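Local atomic coordinates of cell division control protein 45 cdc45 putative (Entamoeba histolytica, PDB entry 6CC2), a protein that probably acts in eukaryotic DNA replication as Cdc45, a component of the Cdc45-MCM-GINS replicative helicase. Residues V77-S88 with I101-F112; V171-S179 with P488-Y496. All blocks are in the same frame, centred on the assembly; numbering follows the deposited sequence.

Contact 1. Residues V77-S88 with I101-F112; sequences VHTVFFIDCAGS and IFVYIIDSHRPF
Two carboxylates crowd together where the paired strands end: Asp84 OD1 lies 3.4 Å from Asp107 OD1, with no hydrogen bond between them. Each carboxylate has its own donors. Asp84 OD1 takes the Ser108 hydroxyl OG at 2.8 Å on its syn lone pair, and Ser108 N nearly in line with the Asp84 CG-OD1 bond. Its other oxygen, OD2, bonds to Thr32. Asp107 OD1 receives His109 ND1 at 2.7 Å, in the plane of the imidazole. His109 N reaches the same oxygen from above the carboxylate plane and closes an Asx turn. Asp107 CG is trans to the residue's N (chi1 -172°), which carries OD2 across to Gly87 N at 2.9 Å.

Behind this site, strands 77-83 and 102-106 are parallel neighbours inside a six-stranded sheet. Helix 91-95 links them as a beta-alpha-beta crossover. Asp107-Ser108-His109 probably corresponds in place to the DHH motif of the RecJ-like phosphoesterases, relatives of Cdc45, with a serine in the middle position.

Five bridges, Thr79-Phe102 to Ile83-Ile106, set the register. On one face of the sheet, Tyr104 CD2 lies over the Phe81 ring toward its rim, with the ring planes 32° apart. On the other, the Val80 and Val103 side chains lie side by side, CG2 of Val80 3.8 Å from CG2 of Val103. There too, Ile105 CG1 meets the Phe82 ring at its edge, 3.8 Å from Phe82 CD2.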
loop_
_atom_site.group_PDB
_atom_site.type_symbol
_atom_site.label_atom_id
_atom_site.label_comp_id
_atom_site.label_asym_id
_atom_site.label_seq_id
_atom_site.Cartn_x
_atom_site.Cartn_y
_atom_site.Cartn_z
ATOM N N VAL A 77 -26.726 13.064 -4.128
ATOM C CA VAL A 77 -25.765 12.165 -4.752
ATOM C C VAL A 77 -26.461 11.374 -5.851
ATOM O O VAL A 77 -27.434 10.660 -5.600
ATOM C CB VAL A 77 -25.120 11.239 -3.709
ATOM C CG1 VAL A 77 -24.154 10.273 -4.380
ATOM C CG2 VAL A 77 -24.398 12.072 -2.677
ATOM N N HIS A 78 -25.960 11.508 -7.084
ATOM C CA HIS A 78 -26.506 10.811 -8.237
ATOM C C HIS A 78 -25.627 9.672 -8.726
ATOM O O HIS A 78 -26.125 8.780 -9.417
ATOM C CB HIS A 78 -26.724 11.793 -9.405
ATOM C CG HIS A 78 -25.462 12.409 -9.948
ATOM N ND1 HIS A 78 -24.722 11.836 -10.959
ATOM C CD2 HIS A 78 -24.819 13.559 -9.628
ATOM C CE1 HIS A 78 -23.685 12.601 -11.242
ATOM N NE2 HIS A 78 -23.721 13.656 -10.449
ATOM N N THR A 79 -24.344 9.670 -8.371
ATOM C CA THR A 79 -23.405 8.686 -8.851
ATOM C C THR A 79 -22.455 8.359 -7.705
ATOM O O THR A 79 -22.066 9.258 -6.951
ATOM C CB THR A 79 -22.588 9.208 -10.037
ATOM O OG1 THR A 79 -23.447 9.572 -11.108
ATOM C CG2 THR A 79 -21.629 8.158 -10.540
ATOM N N VAL A 80 -22.079 7.090 -7.586
ATOM C CA VAL A 80 -21.036 6.681 -6.648
ATOM C C VAL A 80 -19.961 5.928 -7.416
ATOM O O VAL A 80 -20.256 5.161 -8.342
ATOM C CB VAL A 80 -21.584 5.815 -5.492
ATOM C CG1 VAL A 80 -22.617 6.594 -4.728
ATOM C CG2 VAL A 80 -22.143 4.498 -6.017
ATOM N N PHE A 81 -18.711 6.170 -7.030
ATOM C CA PHE A 81 -17.561 5.393 -7.465
ATOM C C PHE A 81 -17.000 4.671 -6.249
ATOM O O PHE A 81 -16.814 5.292 -5.201
ATOM C CB PHE A 81 -16.470 6.294 -8.048
ATOM C CG PHE A 81 -16.774 6.808 -9.397
ATOM C CD1 PHE A 81 -17.582 7.926 -9.566
ATOM C CD2 PHE A 81 -16.244 6.188 -10.528
ATOM C CE1 PHE A 81 -17.842 8.420 -10.831
ATOM C CE2 PHE A 81 -16.518 6.687 -11.793
ATOM C CZ PHE A 81 -17.323 7.789 -11.938
ATOM N N PHE A 82 -16.748 3.376 -6.389
ATOM C CA PHE A 82 -16.038 2.582 -5.397
ATOM C C PHE A 82 -14.636 2.347 -5.940
ATOM O O PHE A 82 -14.473 1.785 -7.038
ATOM C CB PHE A 82 -16.759 1.262 -5.140
ATOM C CG PHE A 82 -18.169 1.422 -4.613
ATOM C CD1 PHE A 82 -18.485 2.429 -3.713
ATOM C CD2 PHE A 82 -19.168 0.574 -5.029
ATOM C CE1 PHE A 82 -19.776 2.575 -3.223
ATOM C CE2 PHE A 82 -20.466 0.709 -4.539
ATOM C CZ PHE A 82 -20.769 1.718 -3.630
ATOM N N ILE A 83 -13.628 2.813 -5.198
ATOM C CA ILE A 83 -12.239 2.801 -5.665
ATOM C C ILE A 83 -11.423 1.790 -4.860
ATOM O O ILE A 83 -11.261 1.932 -3.642
ATOM C CB ILE A 83 -11.626 4.209 -5.583
ATOM C CG1 ILE A 83 -12.419 5.173 -6.472
ATOM C CG2 ILE A 83 -10.153 4.183 -5.976
ATOM C CD1 ILE A 83 -11.974 6.625 -6.369
ATOM N N ASP A 84 -10.887 0.796 -5.580
ATOM C CA ASP A 84 -10.014 -0.276 -5.053
ATOM C C ASP A 84 -10.731 -1.130 -4.017
ATOM O O ASP A 84 -10.115 -1.757 -3.171
ATOM C CB ASP A 84 -8.685 0.262 -4.515
ATOM C CG ASP A 84 -7.471 -0.572 -4.998
ATOM O OD1 ASP A 84 -7.658 -1.500 -5.820
ATOM O OD2 ASP A 84 -6.324 -0.295 -4.567
ATOM N N CYS A 85 -12.056 -1.182 -4.102
ATOM C CA CYS A 85 -12.867 -2.097 -3.322
ATOM C C CYS A 85 -14.158 -2.359 -4.090
ATOM O O CYS A 85 -14.443 -1.698 -5.095
ATOM C CB CYS A 85 -13.174 -1.538 -1.933
ATOM S SG CYS A 85 -14.106 0.021 -1.931
ATOM N N ALA A 86 -14.903 -3.359 -3.620
ATOM C CA ALA A 86 -16.255 -3.699 -4.032
ATOM C C ALA A 86 -16.338 -4.555 -5.285
ATOM O O ALA A 86 -17.343 -5.239 -5.495
ATOM C CB ALA A 86 -17.096 -2.439 -4.263
ATOM N N GLY A 87 -15.306 -4.545 -6.130
ATOM C CA GLY A 87 -15.396 -5.287 -7.381
ATOM C C GLY A 87 -15.532 -6.789 -7.200
ATOM O O GLY A 87 -16.144 -7.461 -8.029
ATOM N N SER A 88 -14.943 -7.344 -6.140
ATOM C CA SER A 88 -14.913 -8.788 -5.957
ATOM C C SER A 88 -15.902 -9.287 -4.906
ATOM O O SER A 88 -15.888 -10.479 -4.578
ATOM C CB SER A 88 -13.494 -9.241 -5.614
ATOM O OG SER A 88 -12.646 -8.981 -6.738
ATOM N N ILE A 101 -29.415 4.800 -8.472
ATOM C CA ILE A 101 -28.186 5.582 -8.561
ATOM C C ILE A 101 -27.299 4.950 -9.625
ATOM O O ILE A 101 -27.477 3.794 -10.019
ATOM C CB ILE A 101 -27.476 5.639 -7.189
ATOM C CG1 ILE A 101 -28.313 6.450 -6.190
ATOM C CG2 ILE A 101 -26.070 6.223 -7.299
ATOM C CD1 ILE A 101 -28.388 7.932 -6.501
ATOM N N PHE A 102 -26.327 5.723 -10.098
ATOM C CA PHE A 102 -25.298 5.201 -10.996
ATOM C C PHE A 102 -24.119 4.727 -10.157
ATOM O O PHE A 102 -23.530 5.511 -9.406
ATOM C CB PHE A 102 -24.894 6.271 -12.014
ATOM C CG PHE A 102 -25.969 6.565 -13.018
ATOM C CD1 PHE A 102 -27.024 7.402 -12.697
ATOM C CD2 PHE A 102 -25.933 5.986 -14.277
ATOM C CE1 PHE A 102 -28.042 7.658 -13.622
ATOM C CE2 PHE A 102 -26.929 6.234 -15.198
ATOM C CZ PHE A 102 -27.989 7.071 -14.877
ATOM N N VAL A 103 -23.803 3.438 -10.264
ATOM C CA VAL A 103 -22.791 2.791 -9.446
ATOM C C VAL A 103 -21.656 2.356 -10.358
ATOM O O VAL A 103 -21.857 1.536 -11.261
ATOM C CB VAL A 103 -23.361 1.592 -8.669
ATOM C CG1 VAL A 103 -22.238 0.866 -7.929
ATOM C CG2 VAL A 103 -24.454 2.056 -7.709
ATOM N N TYR A 104 -20.462 2.901 -10.113
ATOM C CA TYR A 104 -19.270 2.547 -10.867
ATOM C C TYR A 104 -18.215 2.021 -9.917
ATOM O O TYR A 104 -18.083 2.487 -8.775
ATOM C CB TYR A 104 -18.729 3.743 -11.663
ATOM C CG TYR A 104 -19.700 4.211 -12.718
ATOM C CD1 TYR A 104 -19.938 3.433 -13.845
ATOM C CD2 TYR A 104 -20.384 5.406 -12.590
ATOM C CE1 TYR A 104 -20.850 3.838 -14.821
ATOM C CE2 TYR A 104 -21.286 5.818 -13.557
ATOM C CZ TYR A 104 -21.514 5.035 -14.665
ATOM O OH TYR A 104 -22.417 5.429 -15.627
ATOM N N ILE A 105 -17.445 1.055 -10.397
ATOM C CA ILE A 105 -16.402 0.424 -9.606
ATOM C C ILE A 105 -15.098 0.447 -10.394
ATOM O O ILE A 105 -15.046 -0.012 -11.540
ATOM C CB ILE A 105 -16.785 -1.018 -9.221
ATOM C CG1 ILE A 105 -18.044 -1.005 -8.354
ATOM C CG2 ILE A 105 -15.618 -1.695 -8.499
ATOM C CD1 ILE A 105 -18.569 -2.398 -8.028
ATOM N N ILE A 106 -14.044 0.982 -9.774
ATOM C CA ILE A 106 -12.694 0.944 -10.320
ATOM C C ILE A 106 -11.851 0.218 -9.268
ATOM O O ILE A 106 -11.468 0.806 -8.259
ATOM C CB ILE A 106 -12.132 2.328 -10.610
ATOM C CG1 ILE A 106 -13.033 3.109 -11.548
ATOM C CG2 ILE A 106 -10.726 2.214 -11.252
ATOM C CD1 ILE A 106 -12.587 4.559 -11.775
ATOM N N ASP A 107 -11.571 -1.056 -9.503
ATOM C CA ASP A 107 -10.967 -1.917 -8.471
ATOM C C ASP A 107 -9.924 -2.796 -9.143
ATOM O O ASP A 107 -10.166 -3.355 -10.218
ATOM C CB ASP A 107 -12.060 -2.762 -7.801
ATOM C CG ASP A 107 -11.571 -3.541 -6.613
ATOM O OD1 ASP A 107 -10.344 -3.534 -6.347
ATOM O OD2 ASP A 107 -12.408 -4.185 -5.928
ATOM N N SER A 108 -8.764 -2.923 -8.510
ATOM C CA SER A 108 -7.691 -3.735 -9.068
ATOM C C SER A 108 -7.791 -5.219 -8.709
ATOM O O SER A 108 -7.069 -6.025 -9.305
ATOM C CB SER A 108 -6.325 -3.206 -8.599
ATOM O OG SER A 108 -6.170 -3.372 -7.191
ATOM N N HIS A 109 -8.657 -5.588 -7.762
ATOM C CA HIS A 109 -8.834 -6.998 -7.421
ATOM C C HIS A 109 -9.427 -7.777 -8.588
ATOM O O HIS A 109 -10.276 -7.269 -9.319
ATOM C CB HIS A 109 -9.772 -7.141 -6.219
ATOM C CG HIS A 109 -9.208 -6.606 -4.941
ATOM N ND1 HIS A 109 -9.319 -5.281 -4.572
ATOM C CD2 HIS A 109 -8.532 -7.224 -3.939
ATOM C CE1 HIS A 109 -8.732 -5.103 -3.400
ATOM N NE2 HIS A 109 -8.250 -6.268 -2.994
ATOM N N ARG A 110 -8.982 -9.023 -8.751
ATOM C CA ARG A 110 -9.557 -9.937 -9.738
ATOM C C ARG A 110 -9.644 -11.329 -9.128
ATOM O O ARG A 110 -8.864 -11.661 -8.228
ATOM C CB ARG A 110 -8.712 -10.015 -11.022
ATOM C CG ARG A 110 -8.597 -8.709 -11.792
ATOM C CD ARG A 110 -9.891 -8.374 -12.525
ATOM N NE ARG A 110 -9.662 -7.264 -13.460
ATOM C CZ ARG A 110 -9.553 -5.992 -13.090
ATOM N NH1 ARG A 110 -9.304 -5.062 -13.995
ATOM N NH2 ARG A 110 -9.672 -5.655 -11.811
ATOM N N PRO A 111 -10.571 -12.173 -9.605
ATOM C CA PRO A 111 -11.629 -11.876 -10.585
ATOM C C PRO A 111 -12.733 -10.987 -10.022
ATOM O O PRO A 111 -12.910 -10.895 -8.816
ATOM C CB PRO A 111 -12.185 -13.248 -10.937
ATOM C CG PRO A 111 -11.929 -14.074 -9.721
ATOM C CD PRO A 111 -10.591 -13.593 -9.215
ATOM N N PHE A 112 -13.475 -10.327 -10.904
ATOM C CA PHE A 112 -14.693 -9.649 -10.486
ATOM C C PHE A 112 -15.728 -10.663 -10.000
ATOM O O PHE A 112 -15.789 -11.804 -10.473
ATOM C CB PHE A 112 -15.267 -8.852 -11.643
ATOM C CG PHE A 112 -14.428 -7.686 -12.074
ATOM C CD1 PHE A 112 -13.951 -6.768 -11.149
ATOM C CD2 PHE A 112 -14.148 -7.489 -13.414
ATOM C CE1 PHE A 112 -13.192 -5.681 -11.557
ATOM C CE2 PHE A 112 -13.392 -6.403 -13.826
ATOM C CZ PHE A 112 -12.914 -5.509 -12.906
HETATM O O HOH W 1 -12.650 -6.369 -8.226
HETATM O O HOH W 2 -13.138 -6.252 -4.271
#

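Contact 2. Residues V171-S179 with P488-Y496; sequences VDSDGEFYS and PISVKTLNY. With EDO (1,2-ethanediol), chain E.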
loop_
_atom_site.group_PDB
_atom_site.type_symbol
_atom_site.label_atom_id
_atom_site.label_comp_id
_atom_site.label_asym_id
_atom_site.label_seq_id
_atom_site.Cartn_x
_atom_site.Cartn_y
_atom_site.Cartn_z
ATOM N N VAL A 171 -17.770 -10.801 4.889
ATOM C CA VAL A 171 -17.922 -10.306 3.527
ATOM C C VAL A 171 -16.979 -11.076 2.601
ATOM O O VAL A 171 -15.830 -10.684 2.409
ATOM C CB VAL A 171 -17.653 -8.795 3.445
ATOM C CG1 VAL A 171 -18.153 -8.243 2.121
ATOM C CG2 VAL A 171 -18.305 -8.071 4.610
ATOM N N ASP A 172 -17.478 -12.166 2.023
ATOM C CA ASP A 172 -16.654 -13.010 1.173
ATOM C C ASP A 172 -16.314 -12.299 -0.132
ATOM O O ASP A 172 -17.166 -11.664 -0.759
ATOM C CB ASP A 172 -17.366 -14.328 0.875
ATOM C CG ASP A 172 -17.398 -15.255 2.071
ATOM O OD1 ASP A 172 -16.458 -15.196 2.892
ATOM O OD2 ASP A 172 -18.359 -16.046 2.188
ATOM N N SER A 173 -15.059 -12.423 -0.547
ATOM C CA SER A 173 -14.584 -11.848 -1.796
ATOM C C SER A 173 -14.092 -12.953 -2.725
ATOM O O SER A 173 -13.529 -13.957 -2.271
ATOM C CB SER A 173 -13.454 -10.851 -1.559
ATOM O OG SER A 173 -12.783 -10.573 -2.773
ATOM N N ASP A 174 -14.320 -12.769 -4.025
ATOM C CA ASP A 174 -13.782 -13.669 -5.028
ATOM C C ASP A 174 -12.347 -13.334 -5.401
ATOM O O ASP A 174 -11.782 -13.996 -6.276
ATOM C CB ASP A 174 -14.655 -13.636 -6.289
ATOM C CG ASP A 174 -16.023 -14.257 -6.063
ATOM O OD1 ASP A 174 -16.132 -15.177 -5.224
ATOM O OD2 ASP A 174 -16.988 -13.826 -6.726
ATOM N N GLY A 175 -11.746 -12.339 -4.754
ATOM C CA GLY A 175 -10.439 -11.871 -5.185
ATOM C C GLY A 175 -9.371 -12.943 -5.032
ATOM O O GLY A 175 -9.310 -13.655 -4.027
ATOM N N GLU A 176 -8.527 -13.060 -6.066
ATOM C CA GLU A 176 -7.411 -13.995 -6.062
ATOM C C GLU A 176 -6.092 -13.365 -6.474
ATOM O O GLU A 176 -5.050 -13.960 -6.230
ATOM C CB GLU A 176 -7.683 -15.200 -6.990
ATOM C CG GLU A 176 -8.876 -16.048 -6.582
ATOM C CD GLU A 176 -9.137 -17.196 -7.547
ATOM O OE1 GLU A 176 -8.224 -17.549 -8.326
ATOM O OE2 GLU A 176 -10.261 -17.743 -7.526
ATOM N N PHE A 177 -6.096 -12.197 -7.096
ATOM C CA PHE A 177 -4.860 -11.536 -7.489
ATOM C C PHE A 177 -5.198 -10.088 -7.819
ATOM O O PHE A 177 -6.355 -9.672 -7.728
ATOM C CB PHE A 177 -4.189 -12.244 -8.676
ATOM C CG PHE A 177 -5.063 -12.374 -9.882
ATOM C CD1 PHE A 177 -5.926 -13.433 -10.005
ATOM C CD2 PHE A 177 -5.034 -11.406 -10.879
ATOM C CE1 PHE A 177 -6.736 -13.553 -11.106
ATOM C CE2 PHE A 177 -5.848 -11.550 -11.991
ATOM C CZ PHE A 177 -6.691 -12.601 -12.087
ATOM N N TYR A 178 -4.166 -9.312 -8.160
ATOM C CA TYR A 178 -4.293 -7.899 -8.455
ATOM C C TYR A 178 -3.905 -7.636 -9.902
ATOM O O TYR A 178 -2.898 -8.170 -10.399
ATOM C CB TYR A 178 -3.432 -7.020 -7.533
ATOM C CG TYR A 178 -3.763 -7.195 -6.074
ATOM C CD1 TYR A 178 -3.197 -8.240 -5.332
ATOM C CD2 TYR A 178 -4.633 -6.355 -5.439
ATOM C CE1 TYR A 178 -3.508 -8.415 -4.018
ATOM C CE2 TYR A 178 -4.940 -6.516 -4.101
ATOM C CZ TYR A 178 -4.374 -7.561 -3.400
ATOM O OH TYR A 178 -4.677 -7.730 -2.062
ATOM N N SER A 179 -4.722 -6.826 -10.573
ATOM C CA SER A 179 -4.486 -6.435 -11.956
ATOM C C SER A 179 -4.166 -4.947 -12.026
ATOM O O SER A 179 -3.553 -4.382 -11.106
ATOM C CB SER A 179 -5.698 -6.808 -12.803
ATOM O OG SER A 179 -5.408 -6.663 -14.198
ATOM N N PRO A 488 -0.986 -8.872 0.929
ATOM C CA PRO A 488 -1.554 -9.106 -0.405
ATOM C C PRO A 488 -1.099 -10.406 -1.045
ATOM O O PRO A 488 -1.805 -10.939 -1.912
ATOM C CB PRO A 488 -1.084 -7.881 -1.218
ATOM C CG PRO A 488 -0.953 -6.791 -0.170
ATOM C CD PRO A 488 -0.424 -7.507 1.070
ATOM N N ILE A 489 0.065 -10.920 -0.675
ATOM C CA ILE A 489 0.509 -12.198 -1.212
ATOM C C ILE A 489 -0.444 -13.322 -0.831
ATOM O O ILE A 489 -0.560 -14.313 -1.563
ATOM C CB ILE A 489 1.945 -12.481 -0.730
ATOM C CG1 ILE A 489 2.929 -11.458 -1.333
ATOM C CG2 ILE A 489 2.369 -13.901 -1.117
ATOM C CD1 ILE A 489 3.065 -11.511 -2.820
ATOM N N SER A 490 -1.147 -13.190 0.296
ATOM C CA SER A 490 -2.056 -14.224 0.777
ATOM C C SER A 490 -3.518 -13.944 0.431
ATOM O O SER A 490 -4.417 -14.524 1.058
ATOM C CB SER A 490 -1.922 -14.385 2.295
ATOM O OG SER A 490 -0.574 -14.537 2.698
ATOM N N VAL A 491 -3.780 -13.090 -0.566
ATOM C CA VAL A 491 -5.158 -12.653 -0.820
ATOM C C VAL A 491 -6.056 -13.834 -1.172
ATOM O O VAL A 491 -7.261 -13.800 -0.911
ATOM C CB VAL A 491 -5.171 -11.580 -1.926
ATOM C CG1 VAL A 491 -4.652 -12.145 -3.237
ATOM C CG2 VAL A 491 -6.581 -10.979 -2.120
ATOM N N LYS A 492 -5.501 -14.884 -1.779
ATOM C CA LYS A 492 -6.330 -16.000 -2.218
ATOM C C LYS A 492 -6.996 -16.710 -1.042
ATOM O O LYS A 492 -8.030 -17.363 -1.224
ATOM C CB LYS A 492 -5.498 -17.016 -3.014
ATOM C CG LYS A 492 -5.252 -16.635 -4.453
ATOM C CD LYS A 492 -4.631 -17.786 -5.243
ATOM C CE LYS A 492 -5.624 -18.922 -5.463
ATOM N NZ LYS A 492 -5.059 -20.019 -6.315
ATOM N N THR A 493 -6.409 -16.624 0.147
ATOM C CA THR A 493 -6.953 -17.290 1.324
ATOM C C THR A 493 -7.486 -16.295 2.350
ATOM O O THR A 493 -7.687 -16.654 3.518
ATOM C CB THR A 493 -5.889 -18.195 1.965
ATOM O OG1 THR A 493 -4.716 -17.447 2.282
ATOM C CG2 THR A 493 -5.532 -19.332 1.014
ATOM N N LEU A 494 -7.732 -15.055 1.936
ATOM C CA LEU A 494 -8.192 -14.040 2.883
ATOM C C LEU A 494 -9.600 -14.341 3.373
ATOM O O LEU A 494 -9.906 -14.099 4.549
ATOM C CB LEU A 494 -8.141 -12.659 2.227
ATOM C CG LEU A 494 -8.688 -11.503 3.069
ATOM C CD1 LEU A 494 -7.962 -11.379 4.382
ATOM C CD2 LEU A 494 -8.588 -10.210 2.288
ATOM N N ASN A 495 -10.473 -14.842 2.493
ATOM C CA ASN A 495 -11.809 -15.240 2.917
ATOM C C ASN A 495 -11.733 -16.171 4.119
ATOM O O ASN A 495 -12.428 -15.972 5.126
ATOM C CB ASN A 495 -12.559 -15.944 1.781
ATOM C CG ASN A 495 -13.180 -14.987 0.810
ATOM O OD1 ASN A 495 -13.230 -13.785 1.051
ATOM N ND2 ASN A 495 -13.687 -15.522 -0.302
ATOM N N TYR A 496 -10.915 -17.215 4.011
ATOM C CA TYR A 496 -10.842 -18.222 5.060
ATOM C C TYR A 496 -10.222 -17.645 6.320
ATOM O O TYR A 496 -10.716 -17.894 7.428
ATOM C CB TYR A 496 -10.044 -19.432 4.558
ATOM C CG TYR A 496 -10.024 -20.607 5.511
ATOM C CD1 TYR A 496 -11.031 -21.555 5.496
ATOM C CD2 TYR A 496 -8.977 -20.773 6.421
ATOM C CE1 TYR A 496 -11.016 -22.634 6.370
ATOM C CE2 TYR A 496 -8.957 -21.849 7.300
ATOM C CZ TYR A 496 -9.974 -22.774 7.265
ATOM O OH TYR A 496 -9.960 -23.844 8.132
HETATM C C1 EDO E . -0.550 -9.437 -13.645
HETATM O O1 EDO E . -1.755 -10.043 -13.156
HETATM C C2 EDO E . -0.562 -7.941 -13.346
HETATM O O2 EDO E . -0.655 -7.718 -11.935
HETATM O O HOH W 3 -14.514 -13.834 5.052
HETATM O O HOH W 4 -9.605 -12.424 -1.107
#
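Asn495 reads the backbone of Ser173 with both ends of its side-chain amide. Ser173 N donates to Asn495 OD1 at 2.8 Å, and the bond is almost straight, 178° at the hydrogen. Asn495 ND2 donates back to Ser173 O. That bond is bent, and its 2.5 Å length from Asn495 ND2 to Ser173 O is too short to be trusted in detail. The first bond satisfies Ser173 N; for Ser173 O the partner is the same amide, with that reservation. The Ser173 hydroxyl turns back on its own segment, where OG accepts from Gly175 N in an ST turn.

Waters serve other acceptors. One donates to both Asp172 OD1 and Asn495 O, beside the amide pair. A second lies between Gly175 O and Val491 O, 2.7 Å from Val491 O, but has more acceptors in reach than protons to give. Within its segment Val491 O accepts from Leu494 N. Tyr178 O takes the O2 hydroxyl of a 1,2-ethanediol, probably from the crystallisation liquor.

The rest is mostly van der Waals contact. Val491 CG1 stands between its backbone N and carbonyl carbon (chi1 63°) and rests against Glu176 O at 3.5 Å. The Tyr178 ring comes at Val491 from the opposite direction, with its CE1 3.7 Å from Pro488 CB and Pro488 O in plane at its edge. Glu176 OE1 and Lys492 NZ stay 4.5 Å apart, beyond a salt bridge.

The segment 171-179 thus lies along the 3-10 turn 488-492 and the start of helix 494-508. Its Glu176 and Phe177 both face Arg110, a classic beta bulge in a short antiparallel ladder.

Contact 1 is mostly buried and joins neighbouring strands of the parallel sheet. Contact 2 lies at the surface and brings together segments more than 300 residues apart in the chain. The chemistry follows: contact 1 combines a regular strand ladder and apolar side chains with a pair of buried carboxylates, whereas contact 2 depends on one amide, waters and a small hydrophobic patch. They meet at the two-stranded antiparallel sheet, where strand 109-110 of contact 1 pairs with strand 177-178 of contact 2. Ser179 N approaches Ser108 O at 2.8 Å, a probable hydrogen bond. Ser173 also packs on Ser88, and the His109 and Tyr178 rings meet.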